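Local atomic coordinates of tRNA (guanine-N(1)-)-methyltransferase (Corynebacterium diphtheriae, PDB entry 7KFF), a protein that probably catalyses N1-methylation of guanine 37 in tRNA, with S-adenosylmethionine as the methyl donor, as a knotted SPOUT-family methyltransferase. Residues Q150-A153 with R154-N158. Residues are numbered along the deposited sequence; the frame is centred on the assembly and turned at random.
Sequences QEDA and RAWSN
Asp152 and Trp156 both set CG anti to their own carbonyl carbon (chi1 -71° and -61°), and one turn apart on the short helix 150-156 this lays the two side chains alongside each other, pointing the same way. The helix belongs to the SPOUT methyltransferase domain and packs against its parallel sheet. The carboxylate plane runs almost exactly parallel to the indole, and Asp152 CB makes a CH-pi contact over the six-membered ring, 3.8 Å from the Trp156 centroid. Asp152 O lies over the same face, 3.2 Å from Trp156 CG, while also taking the backbone N-H of Trp156 at 2.8 Å. The acid has partners outside the helix: OD2 accepts from Thr149 N, just before its first turn, and forms a salt bridge with Arg187. Trp156 itself is buried, against Leu137 and Leu139 of strand 137-141 and Ile206 and Val210 of helix 200-211.

Round the helix, Gln150 and Arg154 cross at about a right angle. A bend at chi3 (-69°) folds the arginine back toward the first turn, with Gln150 O and Glu151 CA over one face of its guanidinium and Gln150 CG 3.5 Å from Arg154 NH1. One water joins the two polar ends, accepting from Gln150 NE2 at 3.0 Å and, in the guanidinium plane, from Arg154 NH1 at 3.1 Å. The other amide atom of Gln150, OE1, accepts from Val195 N of the second subunit, tying the start of the helix to that subunit.

Further along, Ser157 N bonds to Ala153 O, and its hydroxyl turns back on the preceding turn: Ser157 OG donates to Arg154 O at 2.7 Å.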
ATOM      1  N   GLN A 150       7.002   1.825  -9.359  1.00 14.74           N
ATOM      2  CA  GLN A 150       7.829   0.668  -9.681  1.00 14.18           C
ATOM      3  C   GLN A 150       9.258   1.089 -10.002  1.00 14.26           C
ATOM      4  O   GLN A 150      10.201   0.333  -9.747  1.00 14.60           O
ATOM      5  CB  GLN A 150       7.218  -0.152 -10.815  1.00 14.46           C
ATOM      6  CG  GLN A 150       7.856  -1.510 -11.006  1.00 13.94           C
ATOM      7  CD  GLN A 150       7.689  -2.432  -9.814  1.00 14.82           C
ATOM      8  OE1 GLN A 150       6.766  -2.266  -9.005  1.00 16.04           O
ATOM      9  NE2 GLN A 150       8.611  -3.378  -9.665  1.00 16.26           N
ATOM     10  N   GLU A 151       9.441   2.277 -10.573  0.50 14.05           N
ATOM     11  CA  GLU A 151      10.791   2.784 -10.788  0.50 14.92           C
ATOM     12  C   GLU A 151      11.526   2.972  -9.466  0.50 14.74           C
ATOM     13  O   GLU A 151      12.717   2.651  -9.362  0.50 14.85           O
ATOM     14  CB  GLU A 151      10.722   4.106 -11.548  0.50 17.94           C
ATOM     15  CG  GLU A 151      12.063   4.687 -11.949  0.50 24.48           C
ATOM     16  CD  GLU A 151      11.920   5.858 -12.905  0.50 32.50           C
ATOM     17  OE1 GLU A 151      11.486   6.940 -12.462  0.50 34.66           O
ATOM     18  OE2 GLU A 151      12.231   5.688 -14.104  0.50 35.19           O
ATOM     19  N   ASP A 152      10.842   3.506  -8.448  1.00 14.41           N
ATOM     20  CA  ASP A 152      11.445   3.584  -7.119  1.00 14.26           C
ATOM     21  C   ASP A 152      11.857   2.196  -6.642  1.00 13.30           C
ATOM     22  O   ASP A 152      12.946   2.013  -6.089  1.00 14.23           O
ATOM     23  CB  ASP A 152      10.456   4.129  -6.081  1.00 13.91           C
ATOM     24  CG  ASP A 152      10.133   5.596  -6.218  1.00 15.85           C
ATOM     25  OD1 ASP A 152      10.984   6.394  -6.646  1.00 17.26           O
ATOM     26  OD2 ASP A 152       8.983   5.931  -5.845  1.00 15.68           O
ATOM     27  N   ALA A 153      10.981   1.198  -6.838  1.00 12.95           N
ATOM     28  CA  ALA A 153      11.299  -0.144  -6.368  1.00 13.38           C
ATOM     29  C   ALA A 153      12.568  -0.661  -7.031  1.00 13.82           C
ATOM     30  O   ALA A 153      13.444  -1.235  -6.372  1.00 14.51           O
ATOM     31  CB  ALA A 153      10.122  -1.086  -6.614  1.00 14.51           C
ATOM     32  N   ARG A 154      12.703  -0.436  -8.336  1.00 13.83           N
ATOM     33  CA  ARG A 154      13.914  -0.860  -9.035  1.00 14.21           C
ATOM     34  C   ARG A 154      15.129  -0.133  -8.486  1.00 14.63           C
ATOM     35  O   ARG A 154      16.156  -0.749  -8.216  1.00 14.72           O
ATOM     36  CB  ARG A 154      13.796  -0.623 -10.546  1.00 15.73           C
ATOM     37  CG  ARG A 154      12.809  -1.540 -11.234  1.00 15.71           C
ATOM     38  CD  ARG A 154      12.972  -1.540 -12.731  1.00 16.18           C
ATOM     39  NE  ARG A 154      12.580  -0.284 -13.367  1.00 16.69           N
ATOM     40  CZ  ARG A 154      11.322   0.039 -13.675  1.00 17.97           C
ATOM     41  NH1 ARG A 154      10.335  -0.797 -13.394  1.00 18.84           N
ATOM     42  NH2 ARG A 154      11.063   1.209 -14.236  1.00 20.80           N
ATOM     43  N   ALA A 155      15.045   1.192  -8.367  1.00 14.69           N
ATOM     44  CA  ALA A 155      16.169   1.949  -7.817  1.00 14.77           C
ATOM     45  C   ALA A 155      16.576   1.415  -6.445  1.00 14.31           C
ATOM     46  O   ALA A 155      17.759   1.167  -6.176  1.00 15.32           O
ATOM     47  CB  ALA A 155      15.811   3.432  -7.709  1.00 15.59           C
ATOM     48  N   TRP A 156      15.598   1.246  -5.558  1.00 13.36           N
ATOM     49  CA  TRP A 156      15.908   0.916  -4.174  1.00 13.71           C
ATOM     50  C   TRP A 156      16.373  -0.527  -4.014  1.00 13.76           C
ATOM     51  O   TRP A 156      17.030  -0.835  -3.018  1.00 14.67           O
ATOM     52  CB  TRP A 156      14.723   1.237  -3.272  1.00 13.43           C
ATOM     53  CG  TRP A 156      14.380   2.710  -3.311  1.00 13.55           C
ATOM     54  CD1 TRP A 156      15.185   3.729  -3.751  1.00 14.93           C
ATOM     55  CD2 TRP A 156      13.133   3.318  -2.946  1.00 13.61           C
ATOM     56  NE1 TRP A 156      14.519   4.937  -3.660  1.00 15.31           N
ATOM     57  CE2 TRP A 156      13.255   4.703  -3.179  1.00 14.67           C
ATOM     58  CE3 TRP A 156      11.934   2.825  -2.421  1.00 13.70           C
ATOM     59  CZ2 TRP A 156      12.218   5.591  -2.934  1.00 15.56           C
ATOM     60  CZ3 TRP A 156      10.902   3.715  -2.169  1.00 14.21           C
ATOM     61  CH2 TRP A 156      11.050   5.085  -2.441  1.00 14.77           C
ATOM     62  N   SER A 157      16.070  -1.407  -4.974  1.00 13.37           N
ATOM     63  CA  SER A 157      16.600  -2.767  -4.920  1.00 14.70           C
ATOM     64  C   SER A 157      18.122  -2.786  -4.966  1.00 14.96           C
ATOM     65  O   SER A 157      18.727  -3.808  -4.612  1.00 17.03           O
ATOM     66  CB  SER A 157      16.016  -3.635  -6.053  1.00 14.83           C
ATOM     67  OG  SER A 157      16.514  -3.294  -7.325  1.00 15.45           O
ATOM     68  N   ASN A 158      18.751  -1.674  -5.362  1.00 15.24           N
ATOM     69  CA  ASN A 158      20.205  -1.565  -5.403  1.00 15.77           C
ATOM     70  C   ASN A 158      20.823  -1.057  -4.105  1.00 16.43           C
ATOM     71  O   ASN A 158      22.059  -0.989  -4.000  1.00 18.96           O
ATOM     72  CB  ASN A 158      20.605  -0.638  -6.546  1.00 17.35           C
ATOM     73  CG  ASN A 158      20.287  -1.233  -7.894  1.00 18.29           C
ATOM     74  OD1 ASN A 158      20.968  -2.143  -8.346  1.00 19.45           O
ATOM     75  ND2 ASN A 158      19.242  -0.728  -8.539  1.00 18.97           N
TER
HETATM   76  O   HOH W   1      10.377  -3.598 -12.113  1.00 19.39           O